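Side-chain contacts in cytochrome P450 268A2 Cyp268A2 (Mycobacterium marinum, PDB 6BLD), which belongs to the cytochrome P450 family, a largely helical fold that holds a haem group beside a pocket for small organic molecules: residues S34-R37 with A38-V42; A98-S101 with F102-M105; V151-E155 with H156-E160; Q209-L212 with H213-A217; A378-Q381 with L382-I385. All blocks are in the same frame, centred on the assembly; numbering follows the deposited sequence.

Interaction 1 (S34-R37 with A38-V42); sequences SELR and AERPV
With CG opposite its backbone N (chi1 171°) and the rest of its chain extended, Glu-35 sends OE1 toward Arg-40, whose bend at chi3 (-63°) brings NH1 alongside, near the C-terminal part of helix 26-39. The two side chains lie side by side and point the same way. Glu-35 OE1 meets the guanidinium at its edge, in its plane, forming a long salt bridge of 3.5 Å to Arg-40 NH1, with the carboxylate turned almost perpendicular to that plane. The CD2 branch of Leu-36 comes obliquely to 3.7 Å from Arg-40 NH1. Backbone bonds join the same residues: Ala-38 N donates to Ser-34 O, and Glu-39 N to Glu-35 O at 2.8 Å. Pro-41, which has no N-H to offer, follows as the chain leaves for strand 42-45. Arg-40 NE has a second acid, Asp-12, while Arg-37 turns to Glu-30 and Ser-338. Arg-40 thus pairs with two carboxylates through different nitrogens, and because Glu-35 is exposed, its long ion pair probably adds less to holding the guanidinium than Asp-12 does.

Interaction 2 (A98-S101 with F102-M105); sequences ASQS and FLAM. With HEM (protoporphyrin IX containing Fe), chain B; DXJ ((3E,5E)-6,10-dimethylundeca-3,5,9-trien-2-one), chain C.
Hydrogen bonds between Gln-100 and Leu-103 and between Ser-101 and Ala-104 shape this turn of the loop joining helices 93-97 and 109-117. Leu-103 N donates to Gln-100 O at 3.2 Å from above the carbonyl plane; the bond from Ala-104 N to Ser-101 O is weak. Within 98-101, the amide of Gln-100 is steered by a straighter bond, NE2 to Ser-99 OG (3.1 Å, 165°), with the oxygen in the amide plane. Van der Waals contacts follow the same turn. CB of Gln-100 touches CB of Ala-104 at 3.7 Å, and the extended chain of Met-105 lays CG and CE against the carbonyl oxygen of Ser-101. Ligand contacts form the third group. Leu-103 divides its branches: CD2 rests 3.7 Å from C06 of DXJ, while CD1 faces O2A of the haem at the same distance. Phe-102, with CG between backbone N and carbonyl carbon (chi1 60°), brings its ring edge to the haem propionate, CE1 lying 3.4 Å from CGA. His-110 and Arg-114 supply hydrogen bonds to the haem. DXJ therefore meets a mixed surface, polar atoms of Ser-99 and Gln-100 beside the Leu-103 methyl, whereas the propionate meets carbon of Phe-102 and Leu-103.

Interaction 3 (V151-E155 with H156-E160); sequences VDFVE and HCAKE
Val-151 lays its CG2 methyl squarely over the imidazole of His-156, a CH-pi contact 3.5 Å from the ring centroid and only 14° off its normal. The two side chains cross at about a right angle. Close as it is, this pair is partly exposed, resting near Leu-144 of helix 123-147; the Phe-153 and Cys-157 pair, by contrast, is buried. CB of Cys-157 sits over one face of the phenyl ring, and SG, carried opposite the backbone N (chi1 -177°), approaches obliquely to 3.5 Å from Phe-153 CE1, a sulfur-aromatic contact. CB of Ala-158 adds a more distant touch on the same ring, while Leu-273 and Leu-389 bring helices 247-278 and 375-392 against Phe-153.

The framework is a short helix, 153-158, entered directly from strand 151-152. Asp-152 is its N-cap: OD2 accepts from Glu-155 N at 3.0 Å, from above the carboxylate plane, and OD1 takes a weak bond from Val-154 N besides one from Met-415 N of strand 411-418. A wider pi-type turn follows, in which Ala-158 N donates to Phe-153 O in the carbonyl plane (3.0 Å, 168°) and Lys-159 N to Val-154 O.

On the partly exposed side charged groups take over. Glu-155 bends at chi2 (73°) toward the extended chain of Lys-159, and OE2 pairs with NZ in a salt bridge whose modelled separation is too short to be taken literally. Lys-159 NZ also bridges to Glu-178, giving the ammonium two acidic partners, while OE2 of Glu-160 approaches the like-charged OE2 of Glu-178.

Interaction 4 (Q209-L212 with H213-A217); sequences QMYL and HQVAA. With DXJ ((3E,5E)-6,10-dimethylundeca-3,5,9-trien-2-one), chain C.
Val-215 covers one face of the Tyr-211 ring, one turn further along helix 201-225 of the cytochrome P450 fold. Its CG2 methyl stands 3.8 Å from the ring centroid, 24° off the normal, and is shifted toward the rim, so that CZ is its nearest ring atom at 3.5 Å. This CH-pi contact arises because Tyr-211 sets its ring opposite the backbone N (chi1 168°), swinging it along the helix. The hydroxyl is hydrogen-bonded to Asp-176, and Val-180 of helix 177-186 also packs on the tyrosine. The His-213 imidazole lies obliquely to the carbonyl of Gln-209, bringing CD2 within 3.1 Å of Gln-209 O; its NE2 is hydrogen-bonded to Ala-98 O, tying the helix to the loop after helix 93-97. Helical backbone bonds join the same residues, among them Val-215 N to Tyr-211 O at 3.0 Å. The side chain of Gln-209, extended beyond CG, reaches into the ligand pocket, where NE2 donates to O14 of DXJ at 2.7 Å and also bonds to Leu-95 O. On the exposed flank a water bridges the turn: it donates to Met-210 O and accepts from Gln-214 NE2 at 3.0 Å.

Interaction 5 (A378-Q381 with L382-I385); sequences ARAQ and LRAI. With HEM (protoporphyrin IX containing Fe), chain B.
Arg-383 folds back over the preceding turn of helix 375-392, laying one face of its guanidinium on the backbone of Arg-379 and Ala-380. A bend at chi3 (-49°) makes this possible; the chain first leaves extended at chi2, then turns so that NH2 lies 3.5 Å from CA of Ala-380 and close to its CB methyl. Arg-379 O is over the same face, displaced toward the rim, and CG of Arg-383 passes 3.2 Å from that oxygen. Arg-379 itself takes the contrasting shape, extended from CG to NE, which keeps its NE well separated from the Arg-383 guanidinium. Each has its own acid: Glu-299 for Arg-379 NE and Glu-130 for Arg-383 NH2, so the two guanidinium groups are drawn to different helices.

Leu-382 keeps CG opposite its carbonyl carbon (chi1 -51°), which presses CG to 3.1 Å from Ala-378 O and sends the branched end toward helices 247-278 and 290-305. Ile-385 instead puts CG2 between backbone N and carbonyl carbon, resting it 3.2 Å from Gln-381 O. The four backbone bonds are regular, such as Arg-383 N to Arg-379 O at 3.0 Å.

On the haem side, CB of Ala-378 lies 3.5 Å from CBB, the vinyl end, and equally near CMC. Gln-381, extended beyond CG, brings NE2 to 3.6 Å from CBB. Ala-378 and Gln-381 thus meet the porphyrin rim from the long helix, L in P450 nomenclature, that follows the haem-binding loop.

From the N terminus, the five contacts follow one another in series; each is local, so none encloses a long loop and none nest or cross. Interaction 1 lies where helix 26-39 gives way to strand 42-45, an outermost strand of the mixed sheet, apart from the others. Interaction 2 shapes the loop before helix 109-117 and touches both haem and DXJ. Interaction 3 turns strand 151-152 into helix 153-158, and interaction 4 lies in mid-helix 201-225. Interactions 2 and 4 meet directly, with centres about 15 Å apart, beside the DXJ ketone end. Interaction 5, on helix 375-392, shares the haem with interaction 2 and packs against interaction 3 through Cys-157 and Ile-385.

Interaction 1 (S34-R37 with A38-V42)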
# COMPACT_ATOMS: atom_id res chain seq x y z
N SER A 34 2.70 -6.27 20.39
CA SER A 34 3.45 -7.38 20.99
C SER A 34 2.64 -8.06 22.08
O SER A 34 2.56 -9.30 22.13
CB SER A 34 4.78 -6.87 21.54
OG SER A 34 5.53 -7.93 22.10
N GLU A 35 2.02 -7.28 22.97
CA GLU A 35 1.23 -7.86 24.05
C GLU A 35 0.02 -8.61 23.51
O GLU A 35 -0.33 -9.69 24.00
CB GLU A 35 0.79 -6.79 25.04
CG GLU A 35 -0.21 -7.29 26.08
CD GLU A 35 -0.54 -6.26 27.14
OE1 GLU A 35 -1.60 -6.39 27.79
OE2 GLU A 35 0.25 -5.32 27.32
N LEU A 36 -0.63 -8.05 22.49
CA LEU A 36 -1.76 -8.74 21.87
C LEU A 36 -1.32 -10.05 21.23
O LEU A 36 -1.91 -11.10 21.47
CB LEU A 36 -2.43 -7.83 20.84
CG LEU A 36 -3.17 -6.62 21.41
CD1 LEU A 36 -3.72 -5.75 20.29
CD2 LEU A 36 -4.28 -7.06 22.35
N ARG A 37 -0.26 -10.00 20.41
CA ARG A 37 0.26 -11.21 19.79
C ARG A 37 0.56 -12.29 20.83
O ARG A 37 0.39 -13.48 20.55
CB ARG A 37 1.52 -10.91 18.98
CG ARG A 37 1.27 -10.31 17.61
CD ARG A 37 2.51 -10.38 16.72
NE ARG A 37 3.72 -10.03 17.46
CZ ARG A 37 4.24 -8.81 17.52
NH1 ARG A 37 3.64 -7.80 16.88
NH2 ARG A 37 5.34 -8.58 18.21
N ALA A 38 0.99 -11.89 22.02
CA ALA A 38 1.38 -12.87 23.03
C ALA A 38 0.18 -13.37 23.82
O ALA A 38 0.04 -14.58 24.05
CB ALA A 38 2.44 -12.28 23.96
N GLU A 39 -0.69 -12.47 24.26
CA GLU A 39 -1.77 -12.82 25.18
C GLU A 39 -3.12 -13.00 24.50
O GLU A 39 -3.80 -14.00 24.74
CB GLU A 39 -1.88 -11.76 26.29
CG GLU A 39 -0.55 -11.29 26.88
CD GLU A 39 0.21 -12.38 27.61
OE1 GLU A 39 -0.36 -13.48 27.84
OE2 GLU A 39 1.39 -12.15 27.96
N ARG A 40 -3.54 -12.04 23.68
CA ARG A 40 -4.86 -12.06 23.04
C ARG A 40 -4.69 -11.75 21.56
O ARG A 40 -4.98 -10.63 21.11
CB ARG A 40 -5.81 -11.08 23.72
CG ARG A 40 -5.86 -11.21 25.24
CD ARG A 40 -6.66 -10.10 25.89
NE ARG A 40 -6.09 -8.78 25.67
CZ ARG A 40 -5.00 -8.31 26.29
NH1 ARG A 40 -4.56 -7.09 26.02
NH2 ARG A 40 -4.36 -9.07 27.17
N PRO A 41 -4.24 -12.73 20.77
CA PRO A 41 -3.92 -12.45 19.35
C PRO A 41 -5.12 -12.03 18.52
O PRO A 41 -4.94 -11.36 17.49
CB PRO A 41 -3.34 -13.77 18.85
CG PRO A 41 -3.87 -14.81 19.79
CD PRO A 41 -3.97 -14.13 21.13
N VAL A 42 -6.34 -12.39 18.93
CA VAL A 42 -7.56 -11.98 18.25
C VAL A 42 -8.43 -11.31 19.31
O VAL A 42 -9.02 -11.98 20.16
CB VAL A 42 -8.29 -13.16 17.59
CG1 VAL A 42 -9.60 -12.69 16.97
CG2 VAL A 42 -7.40 -13.82 16.55

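Interaction 2 (A98-S101 with F102-M105)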
# COMPACT_ATOMS: atom_id res chain seq x y z
N ALA A 98 -15.97 5.45 -5.37
CA ALA A 98 -15.21 6.12 -6.42
C ALA A 98 -13.72 5.78 -6.39
O ALA A 98 -12.95 6.37 -7.15
CB ALA A 98 -15.39 7.64 -6.32
N SER A 99 -13.30 4.83 -5.54
CA SER A 99 -11.88 4.55 -5.36
C SER A 99 -11.53 3.08 -5.18
O SER A 99 -10.40 2.70 -5.53
CB SER A 99 -11.34 5.33 -4.16
OG SER A 99 -11.96 4.92 -2.96
N GLN A 100 -12.42 2.24 -4.67
CA GLN A 100 -12.02 0.90 -4.25
C GLN A 100 -11.90 -0.07 -5.43
O GLN A 100 -10.96 -0.87 -5.47
CB GLN A 100 -13.01 0.35 -3.22
CG GLN A 100 -13.07 1.17 -1.93
CD GLN A 100 -11.72 1.29 -1.24
OE1 GLN A 100 -11.30 0.39 -0.50
NE2 GLN A 100 -11.04 2.40 -1.46
N SER A 101 -12.83 -0.01 -6.37
CA SER A 101 -12.84 -0.88 -7.56
C SER A 101 -12.89 -2.34 -7.08
O SER A 101 -13.58 -2.64 -6.10
CB SER A 101 -11.68 -0.54 -8.47
OG SER A 101 -11.69 -1.33 -9.64
N PHE A 102 -12.18 -3.26 -7.73
CA PHE A 102 -12.27 -4.67 -7.36
C PHE A 102 -11.48 -5.01 -6.10
O PHE A 102 -11.51 -6.16 -5.67
CB PHE A 102 -11.82 -5.57 -8.52
CG PHE A 102 -10.41 -5.34 -8.97
CD1 PHE A 102 -9.34 -5.91 -8.29
CD2 PHE A 102 -10.14 -4.59 -10.10
CE1 PHE A 102 -8.04 -5.71 -8.71
CE2 PHE A 102 -8.84 -4.39 -10.53
CZ PHE A 102 -7.79 -4.95 -9.83
N LEU A 103 -10.77 -4.04 -5.50
CA LEU A 103 -10.14 -4.30 -4.21
C LEU A 103 -11.19 -4.64 -3.16
O LEU A 103 -10.99 -5.55 -2.35
CB LEU A 103 -9.30 -3.10 -3.78
CG LEU A 103 -8.69 -3.17 -2.38
CD1 LEU A 103 -7.50 -4.12 -2.37
CD2 LEU A 103 -8.28 -1.78 -1.91
N ALA A 104 -12.30 -3.91 -3.16
CA ALA A 104 -13.41 -4.17 -2.24
C ALA A 104 -14.52 -4.96 -2.93
O ALA A 104 -15.69 -4.61 -2.87
CB ALA A 104 -13.95 -2.85 -1.68
N MET A 105 -14.13 -6.05 -3.59
CA MET A 105 -15.07 -6.88 -4.32
C MET A 105 -14.73 -8.35 -4.09
O MET A 105 -13.57 -8.71 -3.90
CB MET A 105 -15.05 -6.59 -5.83
CG MET A 105 -15.73 -5.29 -6.23
SD MET A 105 -15.85 -5.12 -8.02
CE MET A 105 -16.28 -3.39 -8.17
CHA HEM B . -3.41 -5.13 -3.61
CHB HEM B . -1.70 -2.59 -7.38
CHC HEM B . 2.57 -2.10 -5.11
CHD HEM B . 0.52 -3.87 -1.07
C1A HEM B . -3.32 -4.50 -4.83
C2A HEM B . -4.36 -4.42 -5.84
C3A HEM B . -3.89 -3.72 -6.87
C4A HEM B . -2.53 -3.32 -6.57
CMA HEM B . -4.66 -3.39 -8.17
CAA HEM B . -5.77 -5.04 -5.73
CBA HEM B . -5.67 -6.52 -6.13
CGA HEM B . -6.98 -7.21 -5.86
O1A HEM B . -7.21 -8.31 -6.43
O2A HEM B . -7.81 -6.66 -5.08
C1B HEM B . -0.37 -2.29 -7.12
C2B HEM B . 0.56 -1.71 -8.06
C3B HEM B . 1.74 -1.57 -7.46
C4B HEM B . 1.61 -2.06 -6.09
CMB HEM B . 0.25 -1.32 -9.53
CAB HEM B . 2.97 -0.97 -8.18
CBB HEM B . 4.18 -0.94 -7.63
C1C HEM B . 2.39 -2.55 -3.81
C2C HEM B . 3.41 -2.61 -2.77
C3C HEM B . 2.83 -3.10 -1.66
C4C HEM B . 1.44 -3.36 -1.96
CMC HEM B . 4.87 -2.16 -2.98
CAC HEM B . 3.42 -3.38 -0.26
CBC HEM B . 4.73 -3.38 0.00
C1D HEM B . -0.72 -4.39 -1.39
C2D HEM B . -1.63 -5.06 -0.50
C3D HEM B . -2.72 -5.41 -1.19
C4D HEM B . -2.53 -4.97 -2.56
CMD HEM B . -1.38 -5.31 1.01
CAD HEM B . -3.96 -6.15 -0.64
CBD HEM B . -3.64 -7.64 -0.53
CGD HEM B . -4.80 -8.40 0.06
O1D HEM B . -4.67 -9.63 0.26
O2D HEM B . -5.86 -7.77 0.32
NA HEM B . -2.22 -3.82 -5.31
NB HEM B . 0.30 -2.49 -5.93
NC HEM B . 1.21 -3.02 -3.27
ND HEM B . -1.30 -4.35 -2.65
FE HEM B . -0.41 -3.63 -4.35
C10 DXJ C . -8.57 5.05 -1.32
C13 DXJ C . -10.07 7.98 0.62
C01 DXJ C . -3.11 -1.54 -1.72
C02 DXJ C . -3.66 -0.12 -1.68
C03 DXJ C . -4.82 0.14 -2.24
C04 DXJ C . -2.86 0.98 -0.99
C05 DXJ C . -5.40 1.56 -2.21
C06 DXJ C . -6.86 1.58 -1.77
C07 DXJ C . -7.56 2.91 -2.05
C08 DXJ C . -7.87 3.71 -1.06
C09 DXJ C . -7.88 3.31 -3.49
C11 DXJ C . -9.10 5.71 -0.32
C12 DXJ C . -9.80 7.05 -0.56
O14 DXJ C . -10.13 7.36 -1.65

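Interaction 3 (V151-E155 with H156-E160)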
# COMPACT_ATOMS: atom_id res chain seq x y z
N VAL A 151 18.53 17.97 0.02
CA VAL A 151 17.22 18.08 -0.61
C VAL A 151 16.31 16.97 -0.10
O VAL A 151 16.75 15.95 0.43
CB VAL A 151 17.35 18.06 -2.14
CG1 VAL A 151 17.36 16.63 -2.66
CG2 VAL A 151 16.23 18.86 -2.78
N ASP A 152 15.00 17.18 -0.27
CA ASP A 152 14.01 16.22 0.20
C ASP A 152 14.05 14.97 -0.67
O ASP A 152 13.84 15.04 -1.89
CB ASP A 152 12.62 16.84 0.18
CG ASP A 152 11.53 15.84 0.51
OD1 ASP A 152 11.75 14.98 1.38
OD2 ASP A 152 10.44 15.92 -0.11
N PHE A 153 14.32 13.82 -0.05
CA PHE A 153 14.41 12.57 -0.79
C PHE A 153 13.05 12.11 -1.29
O PHE A 153 12.97 11.42 -2.32
CB PHE A 153 15.04 11.49 0.09
CG PHE A 153 15.20 10.16 -0.59
CD1 PHE A 153 16.17 9.96 -1.55
CD2 PHE A 153 14.37 9.10 -0.26
CE1 PHE A 153 16.32 8.74 -2.17
CE2 PHE A 153 14.51 7.87 -0.88
CZ PHE A 153 15.48 7.69 -1.84
N VAL A 154 11.97 12.47 -0.60
CA VAL A 154 10.64 12.01 -0.99
C VAL A 154 10.22 12.65 -2.31
O VAL A 154 9.79 11.97 -3.24
CB VAL A 154 9.62 12.30 0.13
CG1 VAL A 154 8.21 11.94 -0.34
CG2 VAL A 154 9.98 11.53 1.39
N GLU A 155 10.34 13.98 -2.40
CA GLU A 155 9.87 14.68 -3.59
C GLU A 155 10.80 14.50 -4.78
O GLU A 155 10.34 14.47 -5.93
CB GLU A 155 9.69 16.17 -3.29
CG GLU A 155 8.69 16.87 -4.19
CD GLU A 155 7.25 16.50 -3.87
OE1 GLU A 155 7.00 15.92 -2.80
OE2 GLU A 155 6.36 16.80 -4.70
N HIS A 156 12.10 14.38 -4.54
CA HIS A 156 13.09 14.32 -5.61
C HIS A 156 13.46 12.90 -6.02
O HIS A 156 14.30 12.74 -6.91
CB HIS A 156 14.35 15.08 -5.20
CG HIS A 156 14.19 16.57 -5.24
ND1 HIS A 156 13.27 17.24 -4.46
CD2 HIS A 156 14.83 17.52 -5.96
CE1 HIS A 156 13.36 18.54 -4.70
NE2 HIS A 156 14.30 18.73 -5.61
N CYS A 157 12.86 11.88 -5.41
CA CYS A 157 13.23 10.51 -5.75
C CYS A 157 12.12 9.51 -5.44
O CYS A 157 11.67 8.79 -6.34
CB CYS A 157 14.51 10.11 -5.02
SG CYS A 157 15.10 8.45 -5.42
N ALA A 158 11.69 9.46 -4.18
CA ALA A 158 10.78 8.40 -3.75
C ALA A 158 9.47 8.42 -4.53
O ALA A 158 8.91 7.37 -4.84
CB ALA A 158 10.51 8.52 -2.25
N LYS A 159 8.96 9.61 -4.84
CA LYS A 159 7.70 9.73 -5.56
C LYS A 159 7.85 9.68 -7.07
O LYS A 159 6.84 9.53 -7.77
CB LYS A 159 6.99 11.03 -5.16
CG LYS A 159 7.62 12.28 -5.74
CD LYS A 159 6.60 13.39 -5.94
CE LYS A 159 7.17 14.49 -6.83
NZ LYS A 159 6.29 15.69 -6.87
N GLU A 160 9.08 9.79 -7.59
CA GLU A 160 9.26 9.97 -9.03
C GLU A 160 9.16 8.65 -9.79
O GLU A 160 8.48 8.58 -10.82
CB GLU A 160 10.61 10.65 -9.30
CG GLU A 160 10.53 12.16 -9.36
CD GLU A 160 9.33 12.65 -10.15
OE1 GLU A 160 9.18 12.27 -11.33
OE2 GLU A 160 8.52 13.42 -9.58

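Interaction 4 (Q209-L212 with H213-A217)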
# COMPACT_ATOMS: atom_id res chain seq x y z
N GLN A 209 -10.03 13.04 -5.53
CA GLN A 209 -10.76 12.01 -6.25
C GLN A 209 -11.38 12.57 -7.52
O GLN A 209 -11.38 11.91 -8.57
CB GLN A 209 -11.84 11.40 -5.35
CG GLN A 209 -11.35 10.28 -4.47
CD GLN A 209 -12.49 9.51 -3.83
OE1 GLN A 209 -13.66 9.76 -4.13
NE2 GLN A 209 -12.16 8.58 -2.95
N MET A 210 -11.92 13.79 -7.45
CA MET A 210 -12.54 14.40 -8.62
C MET A 210 -11.54 14.58 -9.75
O MET A 210 -11.84 14.31 -10.91
CB MET A 210 -13.18 15.73 -8.24
CG MET A 210 -13.98 16.38 -9.35
SD MET A 210 -14.65 17.97 -8.85
CE MET A 210 -13.40 19.08 -9.51
N TYR A 211 -10.32 15.04 -9.42
CA TYR A 211 -9.31 15.23 -10.45
C TYR A 211 -8.92 13.91 -11.10
O TYR A 211 -8.80 13.83 -12.33
CB TYR A 211 -8.07 15.92 -9.86
CG TYR A 211 -6.89 15.88 -10.80
CD1 TYR A 211 -6.83 16.71 -11.91
CD2 TYR A 211 -5.83 15.00 -10.58
CE1 TYR A 211 -5.76 16.67 -12.78
CE2 TYR A 211 -4.75 14.96 -11.45
CZ TYR A 211 -4.72 15.80 -12.54
OH TYR A 211 -3.65 15.76 -13.40
N LEU A 212 -8.72 12.86 -10.29
CA LEU A 212 -8.37 11.56 -10.84
C LEU A 212 -9.47 11.02 -11.75
O LEU A 212 -9.19 10.36 -12.75
CB LEU A 212 -8.07 10.57 -9.71
CG LEU A 212 -6.80 10.85 -8.91
CD1 LEU A 212 -6.69 9.92 -7.72
CD2 LEU A 212 -5.57 10.73 -9.80
N HIS A 213 -10.74 11.30 -11.41
CA HIS A 213 -11.83 10.90 -12.29
C HIS A 213 -11.86 11.74 -13.57
O HIS A 213 -12.33 11.26 -14.61
CB HIS A 213 -13.17 11.00 -11.55
CG HIS A 213 -13.42 9.85 -10.63
ND1 HIS A 213 -14.61 9.15 -10.62
CD2 HIS A 213 -12.65 9.29 -9.67
CE1 HIS A 213 -14.55 8.19 -9.71
NE2 HIS A 213 -13.37 8.26 -9.12
N GLN A 214 -11.37 12.98 -13.50
CA GLN A 214 -11.26 13.79 -14.71
C GLN A 214 -10.22 13.22 -15.67
O GLN A 214 -10.46 13.12 -16.88
CB GLN A 214 -10.92 15.23 -14.35
CG GLN A 214 -12.10 16.06 -13.90
CD GLN A 214 -13.21 16.08 -14.92
OE1 GLN A 214 -13.01 16.44 -16.08
NE2 GLN A 214 -14.40 15.68 -14.50
N VAL A 215 -9.06 12.84 -15.14
CA VAL A 215 -8.02 12.22 -15.96
C VAL A 215 -8.51 10.88 -16.50
O VAL A 215 -8.21 10.51 -17.64
CB VAL A 215 -6.72 12.08 -15.16
CG1 VAL A 215 -5.62 11.47 -16.03
CG2 VAL A 215 -6.28 13.42 -14.60
N ALA A 216 -9.26 10.14 -15.69
CA ALA A 216 -9.77 8.84 -16.13
C ALA A 216 -10.77 9.00 -17.27
O ALA A 216 -10.74 8.24 -18.24
CB ALA A 216 -10.40 8.10 -14.96
N ALA A 217 -11.67 9.98 -17.17
CA ALA A 217 -12.64 10.20 -18.24
C ALA A 217 -11.96 10.64 -19.53
O ALA A 217 -12.36 10.22 -20.62
CB ALA A 217 -13.68 11.22 -17.80
C10 DXJ C . -8.57 5.05 -1.32
C13 DXJ C . -10.07 7.98 0.62
C01 DXJ C . -3.11 -1.54 -1.72
C02 DXJ C . -3.66 -0.12 -1.68
C03 DXJ C . -4.82 0.14 -2.24
C04 DXJ C . -2.86 0.98 -0.99
C05 DXJ C . -5.40 1.56 -2.21
C06 DXJ C . -6.86 1.58 -1.77
C07 DXJ C . -7.56 2.91 -2.05
C08 DXJ C . -7.87 3.71 -1.06
C09 DXJ C . -7.88 3.31 -3.49
C11 DXJ C . -9.10 5.71 -0.32
C12 DXJ C . -9.80 7.05 -0.56
O14 DXJ C . -10.13 7.36 -1.65
O HOH W 1 -14.31 14.24 -11.83

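Interaction 5 (A378-Q381 with L382-I385)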
# COMPACT_ATOMS: atom_id res chain seq x y z
N ALA A 378 6.42 -3.81 -8.45
CA ALA A 378 7.02 -3.12 -7.32
C ALA A 378 8.44 -3.59 -7.08
O ALA A 378 9.35 -2.77 -6.86
CB ALA A 378 6.17 -3.33 -6.06
N ARG A 379 8.66 -4.91 -7.11
CA ARG A 379 10.00 -5.44 -6.89
C ARG A 379 10.98 -4.95 -7.95
O ARG A 379 12.13 -4.64 -7.65
CB ARG A 379 9.96 -6.97 -6.88
CG ARG A 379 9.20 -7.56 -5.70
CD ARG A 379 9.08 -9.07 -5.81
NE ARG A 379 8.53 -9.65 -4.59
CZ ARG A 379 7.45 -10.42 -4.55
NH1 ARG A 379 6.79 -10.71 -5.66
NH2 ARG A 379 7.02 -10.90 -3.38
N ALA A 380 10.52 -4.86 -9.21
CA ALA A 380 11.39 -4.36 -10.27
C ALA A 380 11.76 -2.90 -10.03
O ALA A 380 12.88 -2.47 -10.32
CB ALA A 380 10.71 -4.52 -11.63
N GLN A 381 10.82 -2.11 -9.48
CA GLN A 381 11.11 -0.71 -9.20
C GLN A 381 12.12 -0.57 -8.07
O GLN A 381 13.03 0.27 -8.14
CB GLN A 381 9.82 0.03 -8.87
CG GLN A 381 8.87 0.18 -10.04
CD GLN A 381 7.69 1.08 -9.71
OE1 GLN A 381 7.86 2.20 -9.24
NE2 GLN A 381 6.48 0.58 -9.97
N LEU A 382 11.98 -1.38 -7.02
CA LEU A 382 12.88 -1.28 -5.87
C LEU A 382 14.28 -1.76 -6.22
O LEU A 382 15.27 -1.19 -5.76
CB LEU A 382 12.33 -2.07 -4.69
CG LEU A 382 10.88 -1.76 -4.31
CD1 LEU A 382 10.31 -2.82 -3.39
CD2 LEU A 382 10.78 -0.37 -3.69
N ARG A 383 14.39 -2.82 -7.03
CA ARG A 383 15.70 -3.26 -7.49
C ARG A 383 16.39 -2.18 -8.32
O ARG A 383 17.60 -1.97 -8.20
CB ARG A 383 15.56 -4.55 -8.31
CG ARG A 383 15.14 -5.77 -7.50
CD ARG A 383 15.33 -7.05 -8.31
NE ARG A 383 14.76 -6.95 -9.65
CZ ARG A 383 13.55 -7.38 -9.99
NH1 ARG A 383 12.77 -7.95 -9.08
NH2 ARG A 383 13.11 -7.24 -11.23
N ALA A 384 15.63 -1.48 -9.16
CA ALA A 384 16.22 -0.50 -10.06
C ALA A 384 16.62 0.78 -9.33
O ALA A 384 17.71 1.31 -9.57
CB ALA A 384 15.25 -0.18 -11.20
N ILE A 385 15.76 1.29 -8.45
CA ILE A 385 16.04 2.57 -7.81
C ILE A 385 17.16 2.44 -6.78
O ILE A 385 17.99 3.35 -6.63
CB ILE A 385 14.76 3.16 -7.19
CG1 ILE A 385 14.97 4.63 -6.81
CG2 ILE A 385 14.29 2.34 -5.99
CD1 ILE A 385 15.21 5.54 -7.99
CHA HEM B . -3.41 -5.13 -3.61
CHB HEM B . -1.70 -2.59 -7.38
CHC HEM B . 2.57 -2.10 -5.11
CHD HEM B . 0.52 -3.87 -1.07
C1A HEM B . -3.32 -4.50 -4.83
C2A HEM B . -4.36 -4.42 -5.84
C3A HEM B . -3.89 -3.72 -6.87
C4A HEM B . -2.53 -3.32 -6.57
CMA HEM B . -4.66 -3.39 -8.17
CAA HEM B . -5.77 -5.04 -5.73
CBA HEM B . -5.67 -6.52 -6.13
CGA HEM B . -6.98 -7.21 -5.86
O1A HEM B . -7.21 -8.31 -6.43
O2A HEM B . -7.81 -6.66 -5.08
C1B HEM B . -0.37 -2.29 -7.12
C2B HEM B . 0.56 -1.71 -8.06
C3B HEM B . 1.74 -1.57 -7.46
C4B HEM B . 1.61 -2.06 -6.09
CMB HEM B . 0.25 -1.32 -9.53
CAB HEM B . 2.97 -0.97 -8.18
CBB HEM B . 4.18 -0.94 -7.63
C1C HEM B . 2.39 -2.55 -3.81
C2C HEM B . 3.41 -2.61 -2.77
C3C HEM B . 2.83 -3.10 -1.66
C4C HEM B . 1.44 -3.36 -1.96
CMC HEM B . 4.87 -2.16 -2.98
CAC HEM B . 3.42 -3.38 -0.26
CBC HEM B . 4.73 -3.38 0.00
C1D HEM B . -0.72 -4.39 -1.39
C2D HEM B . -1.63 -5.06 -0.50
C3D HEM B . -2.72 -5.41 -1.19
C4D HEM B . -2.53 -4.97 -2.56
CMD HEM B . -1.38 -5.31 1.01
CAD HEM B . -3.96 -6.15 -0.64
CBD HEM B . -3.64 -7.64 -0.53
CGD HEM B . -4.80 -8.40 0.06
O1D HEM B . -4.67 -9.63 0.26
O2D HEM B . -5.86 -7.77 0.32
NA HEM B . -2.22 -3.82 -5.31
NB HEM B . 0.30 -2.49 -5.93
NC HEM B . 1.21 -3.02 -3.27
ND HEM B . -1.30 -4.35 -2.65
FE HEM B . -0.41 -3.63 -4.35